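Protease Do-like 2, chloroplastic (Arabidopsis thaliana, PDB 4FLN) is a chloroplast serine protease that performs the primary cleavage of the photodamaged D1 protein of photosystem II. Local coordinates at residues 415-420 against 448-453; 440-445 against 465-470. One frame throughout, in Å; residues are numbered along the deposited sequence.

Interaction 1 (415-420 against 448-453)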
loop_
_atom_site.group_PDB
_atom_site.type_symbol
_atom_site.label_atom_id
_atom_site.label_comp_id
_atom_site.label_asym_id
_atom_site.label_seq_id
_atom_site.Cartn_x
_atom_site.Cartn_y
_atom_site.Cartn_z
ATOM N N GLN B 415 23.291 -13.511 -30.840
ATOM C CA GLN B 415 22.870 -12.628 -29.769
ATOM C C GLN B 415 21.856 -11.665 -30.325
ATOM O O GLN B 415 21.708 -11.529 -31.534
ATOM C CB GLN B 415 24.039 -11.810 -29.225
ATOM C CG GLN B 415 25.074 -12.588 -28.459
ATOM C CD GLN B 415 26.222 -11.710 -28.005
ATOM O OE1 GLN B 415 26.551 -10.724 -28.657
ATOM N NE2 GLN B 415 26.836 -12.062 -26.881
ATOM N N ILE B 416 21.148 -11.010 -29.420
ATOM C CA ILE B 416 20.351 -9.854 -29.748
ATOM C C ILE B 416 21.211 -8.696 -29.280
ATOM O O ILE B 416 21.570 -8.610 -28.100
ATOM C CB ILE B 416 19.003 -9.849 -28.987
ATOM C CG1 ILE B 416 18.179 -11.084 -29.339
ATOM C CG2 ILE B 416 18.204 -8.609 -29.311
ATOM C CD1 ILE B 416 16.921 -11.217 -28.518
ATOM N N VAL B 417 21.588 -7.833 -30.211
ATOM C CA VAL B 417 22.377 -6.674 -29.859
ATOM C C VAL B 417 21.436 -5.499 -29.695
ATOM O O VAL B 417 20.600 -5.230 -30.563
ATOM C CB VAL B 417 23.410 -6.345 -30.934
ATOM C CG1 VAL B 417 24.306 -5.200 -30.461
ATOM C CG2 VAL B 417 24.228 -7.575 -31.266
ATOM N N ILE B 418 21.551 -4.810 -28.570
ATOM C CA ILE B 418 20.702 -3.664 -28.355
ATOM C C ILE B 418 21.507 -2.389 -28.211
ATOM O O ILE B 418 22.663 -2.394 -27.796
ATOM C CB ILE B 418 19.804 -3.824 -27.122
ATOM C CG1 ILE B 418 20.644 -3.763 -25.851
ATOM C CG2 ILE B 418 19.011 -5.116 -27.200
ATOM C CD1 ILE B 418 19.888 -3.212 -24.668
ATOM N N LEU B 419 20.866 -1.296 -28.582
ATOM C CA LEU B 419 21.363 0.021 -28.306
ATOM C C LEU B 419 20.686 0.416 -27.008
ATOM O O LEU B 419 19.478 0.648 -26.984
ATOM C CB LEU B 419 20.894 0.929 -29.430
ATOM C CG LEU B 419 21.012 2.425 -29.218
ATOM C CD1 LEU B 419 22.425 2.747 -28.817
ATOM C CD2 LEU B 419 20.646 3.114 -30.496
ATOM N N SER B 420 21.447 0.487 -25.923
ATOM C CA SER B 420 20.852 0.814 -24.621
ATOM C C SER B 420 20.586 2.316 -24.444
ATOM O O SER B 420 19.446 2.720 -24.219
ATOM C CB SER B 420 21.640 0.218 -23.445
ATOM O OG SER B 420 23.035 0.258 -23.669
ATOM N N ARG B 448 25.077 -10.698 -36.527
ATOM C CA ARG B 448 25.008 -12.019 -35.903
ATOM C C ARG B 448 25.154 -11.953 -34.382
ATOM O O ARG B 448 24.431 -12.619 -33.638
ATOM C CB ARG B 448 26.072 -12.945 -36.499
ATOM C CG ARG B 448 26.068 -13.003 -38.018
ATOM C CD ARG B 448 27.059 -14.030 -38.557
ATOM N NE ARG B 448 26.368 -15.229 -39.028
ATOM C CZ ARG B 448 26.479 -16.432 -38.471
ATOM N NH1 ARG B 448 27.276 -16.607 -37.423
ATOM N NH2 ARG B 448 25.799 -17.460 -38.969
ATOM N N ASN B 449 26.100 -11.141 -33.933
ATOM C CA ASN B 449 26.326 -10.912 -32.516
ATOM C C ASN B 449 27.141 -9.639 -32.383
ATOM O O ASN B 449 27.395 -8.967 -33.374
ATOM C CB ASN B 449 27.065 -12.085 -31.897
ATOM C CG ASN B 449 28.255 -12.515 -32.727
ATOM O OD1 ASN B 449 29.241 -11.791 -32.830
ATOM N ND2 ASN B 449 28.167 -13.699 -33.326
ATOM N N ILE B 450 27.563 -9.294 -31.176
ATOM C CA ILE B 450 28.204 -7.998 -30.991
ATOM C C ILE B 450 29.680 -7.975 -31.403
ATOM O O ILE B 450 30.232 -6.917 -31.682
ATOM C CB ILE B 450 28.042 -7.485 -29.563
ATOM C CG1 ILE B 450 28.426 -6.003 -29.499
ATOM C CG2 ILE B 450 28.868 -8.327 -28.608
ATOM C CD1 ILE B 450 28.229 -5.385 -28.142
ATOM N N HIS B 451 30.309 -9.144 -31.445
ATOM C CA HIS B 451 31.688 -9.259 -31.905
ATOM C C HIS B 451 31.689 -9.012 -33.409
ATOM O O HIS B 451 32.562 -8.333 -33.951
ATOM C CB HIS B 451 32.213 -10.662 -31.595
ATOM C CG HIS B 451 33.702 -10.747 -31.461
ATOM N ND1 HIS B 451 34.557 -10.638 -32.535
ATOM C CD2 HIS B 451 34.488 -10.961 -30.378
ATOM C CE1 HIS B 451 35.804 -10.766 -32.119
ATOM N NE2 HIS B 451 35.790 -10.959 -30.814
ATOM N N HIS B 452 30.688 -9.578 -34.074
ATOM C CA HIS B 452 30.455 -9.352 -35.491
ATOM C C HIS B 452 30.272 -7.855 -35.751
ATOM O O HIS B 452 31.001 -7.254 -36.552
ATOM C CB HIS B 452 29.204 -10.113 -35.927
ATOM C CG HIS B 452 28.944 -10.061 -37.397
ATOM N ND1 HIS B 452 27.684 -10.223 -37.933
ATOM C CD2 HIS B 452 29.776 -9.864 -38.446
ATOM C CE1 HIS B 452 27.752 -10.132 -39.249
ATOM N NE2 HIS B 452 29.010 -9.911 -39.585
ATOM N N LEU B 453 29.303 -7.247 -35.072
ATOM C CA LEU B 453 29.088 -5.817 -35.235
ATOM C C LEU B 453 30.401 -5.070 -35.070
ATOM O O LEU B 453 30.710 -4.167 -35.844
ATOM C CB LEU B 453 28.069 -5.287 -34.235
ATOM C CG LEU B 453 27.857 -3.780 -34.337
ATOM C CD1 LEU B 453 27.263 -3.424 -35.696
ATOM C CD2 LEU B 453 26.980 -3.266 -33.196
#
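Gln415 reaches over to the start of helix 450-459, where its OE1 accepts a hydrogen bond from Ile450 N, 3.1 Å away. With CG anti to the carbonyl carbon (chi1 -69°) and the chain extended beyond it, the side chain crosses that of Asn449, OE1 coming 3.6 Å from Asn449 CB and the two amides nearly perpendicular (85°); the N-H of Ile450 meets OE1 tilted 22° from the amide plane. At the root of the same residue, Gln415 N donates to Arg448 O at 3.2 Å, so Gln415 holds the helix approach through both backbone and side chain. Asn449 is the N-cap: its OD1 accepts a bond from His452 N at 2.9 Å and a weak one from His451 N. Together OE1 and OD1 take up N-H groups of the first helical turn, which have no earlier turn to pair with. The close, buried part of the contact is apolar: Val417 sets CG2 against the backbone of Asn449 and Ile450 (Asn449 C at 3.7 Å), while its CG1 makes a more distant touch with Leu453 CD2 at 4.3 Å. On the partly exposed side, with Gln415, Arg448 turns its side chain from the strand to a cation-pi contact with Phe411. Gln415 and Ile450 also touch Pro382 of strand 378-382, and Val417 pairs through its backbone with Val439 of strand 437-442, so the helix start lies over the sheet of this PDZ domain.

Interaction 2 (440-445 against 465-470)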
loop_
_atom_site.group_PDB
_atom_site.type_symbol
_atom_site.label_atom_id
_atom_site.label_comp_id
_atom_site.label_asym_id
_atom_site.label_seq_id
_atom_site.Cartn_x
_atom_site.Cartn_y
_atom_site.Cartn_z
ATOM N N LEU B 440 19.486 -4.560 -36.130
ATOM C CA LEU B 440 19.375 -5.667 -37.075
ATOM C C LEU B 440 20.500 -5.650 -38.100
ATOM O O LEU B 440 21.269 -6.594 -38.203
ATOM C CB LEU B 440 18.015 -5.639 -37.767
ATOM C CG LEU B 440 16.868 -5.662 -36.755
ATOM C CD1 LEU B 440 15.521 -5.654 -37.451
ATOM C CD2 LEU B 440 17.000 -6.866 -35.815
ATOM N N LYS B 441 20.575 -4.582 -38.877
ATOM C CA LYS B 441 21.596 -4.476 -39.905
ATOM C C LYS B 441 22.571 -3.340 -39.646
ATOM O O LYS B 441 22.253 -2.353 -38.979
ATOM C CB LYS B 441 20.957 -4.305 -41.287
ATOM C CG LYS B 441 19.879 -5.327 -41.583
ATOM C CD LYS B 441 19.477 -5.332 -43.046
ATOM C CE LYS B 441 18.202 -6.142 -43.244
ATOM N NZ LYS B 441 18.031 -6.624 -44.645
ATOM N N PHE B 442 23.774 -3.514 -40.175
ATOM C CA PHE B 442 24.760 -2.453 -40.263
ATOM C C PHE B 442 25.225 -2.376 -41.709
ATOM O O PHE B 442 25.726 -3.361 -42.261
ATOM C CB PHE B 442 25.950 -2.728 -39.346
ATOM C CG PHE B 442 27.122 -1.824 -39.595
ATOM C CD1 PHE B 442 27.281 -0.657 -38.868
ATOM C CD2 PHE B 442 28.061 -2.137 -40.568
ATOM C CE1 PHE B 442 28.360 0.179 -39.101
ATOM C CE2 PHE B 442 29.143 -1.303 -40.806
ATOM C CZ PHE B 442 29.293 -0.146 -40.071
ATOM N N ASN B 443 25.041 -1.210 -42.320
ATOM C CA ASN B 443 25.408 -1.007 -43.718
ATOM C C ASN B 443 24.922 -2.148 -44.612
ATOM O O ASN B 443 25.639 -2.608 -45.501
ATOM C CB ASN B 443 26.916 -0.795 -43.858
ATOM C CG ASN B 443 27.369 0.534 -43.277
ATOM O OD1 ASN B 443 26.598 1.234 -42.613
ATOM N ND2 ASN B 443 28.623 0.891 -43.525
ATOM N N GLY B 444 23.697 -2.602 -44.353
ATOM C CA GLY B 444 23.062 -3.629 -45.157
ATOM C C GLY B 444 23.229 -5.037 -44.613
ATOM O O GLY B 444 22.494 -5.947 -44.997
ATOM N N ILE B 445 24.185 -5.217 -43.707
ATOM C CA ILE B 445 24.538 -6.549 -43.228
ATOM C C ILE B 445 23.867 -6.958 -41.916
ATOM O O ILE B 445 23.999 -6.273 -40.904
ATOM C CB ILE B 445 26.040 -6.659 -43.022
ATOM C CG1 ILE B 445 26.777 -6.104 -44.236
ATOM C CG2 ILE B 445 26.423 -8.097 -42.745
ATOM C CD1 ILE B 445 28.257 -6.355 -44.195
ATOM N N LEU B 465 27.902 5.413 -41.350
ATOM C CA LEU B 465 27.577 4.257 -40.540
ATOM C C LEU B 465 26.058 4.152 -40.507
ATOM O O LEU B 465 25.384 4.993 -39.910
ATOM C CB LEU B 465 28.135 4.437 -39.125
ATOM C CG LEU B 465 29.664 4.537 -39.004
ATOM C CD1 LEU B 465 30.082 4.830 -37.572
ATOM C CD2 LEU B 465 30.339 3.268 -39.500
ATOM N N VAL B 466 25.511 3.129 -41.157
ATOM C CA VAL B 466 24.058 2.976 -41.215
ATOM C C VAL B 466 23.540 1.853 -40.307
ATOM O O VAL B 466 23.838 0.684 -40.519
ATOM C CB VAL B 466 23.562 2.740 -42.664
ATOM C CG1 VAL B 466 22.056 2.658 -42.695
ATOM C CG2 VAL B 466 24.038 3.848 -43.575
ATOM N N PHE B 467 22.759 2.224 -39.298
ATOM C CA PHE B 467 22.193 1.261 -38.367
ATOM C C PHE B 467 20.695 1.129 -38.581
ATOM O O PHE B 467 19.960 2.084 -38.361
ATOM C CB PHE B 467 22.442 1.716 -36.932
ATOM C CG PHE B 467 23.899 1.774 -36.552
ATOM C CD1 PHE B 467 24.592 2.978 -36.583
ATOM C CD2 PHE B 467 24.574 0.625 -36.148
ATOM C CE1 PHE B 467 25.927 3.039 -36.227
ATOM C CE2 PHE B 467 25.907 0.682 -35.797
ATOM C CZ PHE B 467 26.587 1.895 -35.840
ATOM N N GLU B 468 20.238 -0.043 -39.009
ATOM C CA GLU B 468 18.803 -0.303 -39.083
ATOM C C GLU B 468 18.316 -1.029 -37.839
ATOM O O GLU B 468 18.807 -2.102 -37.511
ATOM C CB GLU B 468 18.449 -1.113 -40.328
ATOM C CG GLU B 468 18.582 -0.334 -41.621
ATOM C CD GLU B 468 18.507 -1.227 -42.850
ATOM O OE1 GLU B 468 19.247 -0.957 -43.830
ATOM O OE2 GLU B 468 17.712 -2.199 -42.829
ATOM N N PHE B 469 17.343 -0.452 -37.149
ATOM C CA PHE B 469 16.841 -1.062 -35.923
ATOM C C PHE B 469 15.539 -1.806 -36.150
ATOM O O PHE B 469 15.041 -1.875 -37.276
ATOM C CB PHE B 469 16.661 -0.015 -34.829
ATOM C CG PHE B 469 17.925 0.681 -34.458
ATOM C CD1 PHE B 469 18.598 0.349 -33.308
ATOM C CD2 PHE B 469 18.454 1.661 -35.276
ATOM C CE1 PHE B 469 19.767 0.988 -32.969
ATOM C CE2 PHE B 469 19.626 2.303 -34.944
ATOM C CZ PHE B 469 20.285 1.963 -33.790
ATOM N N GLU B 470 14.990 -2.339 -35.061
ATOM C CA GLU B 470 13.832 -3.221 -35.101
ATOM C C GLU B 470 12.580 -2.558 -35.657
ATOM O O GLU B 470 11.864 -3.155 -36.458
ATOM C CB GLU B 470 13.556 -3.800 -33.707
ATOM C CG GLU B 470 12.257 -4.612 -33.585
ATOM C CD GLU B 470 12.264 -5.924 -34.374
ATOM O OE1 GLU B 470 13.163 -6.129 -35.218
ATOM O OE2 GLU B 470 11.358 -6.755 -34.146
HETATM O O HOH W 1 21.530 -0.856 -42.398
#
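Phe442 turns the edge of its ring toward the face of Phe467 in an offset edge-to-face pair, centroids 5.5 Å apart and planes at 65°. CG anti to the backbone N (chi1 168°) swings the Phe442 ring toward the partner strand, where CD1 comes 3.6 Å from Phe467 CE2 and CZ meets Leu465 CD2, also at the ring edge. One face of the ring lies against CG of its neighbour Asn443. These two phenylalanines form a non-hydrogen-bonded pair of antiparallel strands, and their face is the inner one: Phe442 continues into Leu456 and Ile457 of helix 450-459. On the other face, Lys441 and Glu468 are a hydrogen-bonded pair; Lys441 CD lies 3.6 Å from Glu468 OE2, but NZ stays 4.8 Å from that oxygen, short of a salt bridge. Two residues, Leu440 and Lys441, stand opposite the single Glu468, whose O accepts from Leu440 N at 2.9 Å and weakly from Lys441 N: a classic beta bulge. Beyond Phe442 the chain reverses in a type I' turn, with Asn443 and Gly444 at its middle. Asn443 is gripped twice by Val466, its N donating to Val466 O and its OD1 accepting from Val466 N nearly along the C=O direction. An alanine here, lacking OD1, would probably leave Val466 N without its acceptor, with only the backbone bond to Val466 O still tying the two residues together. A water donates to Glu468 OE1 (2.7 Å) and makes weak bonds to Gly444 N and Val466 O.

In the fold
Interactions 1 and 2 both belong to the second PDZ domain, their centres about 11 Å apart. Along the chain their segments alternate: strand 417-422, strand 437-442, helix 450-459, strand 464-469. Strand 437-442 runs between the other two strands in one antiparallel sheet; interaction 1 sets the helix start against strand 417-422, while interaction 2 joins strands 437-442 and 464-469. The contacts meet directly where Leu453 packs on Phe442 and Leu419 on Phe469. The helix and sheet are thus tied at several points of one hydrophobic interior, well away from the protease active site, and neither contact is touched by another subunit of the hexamer.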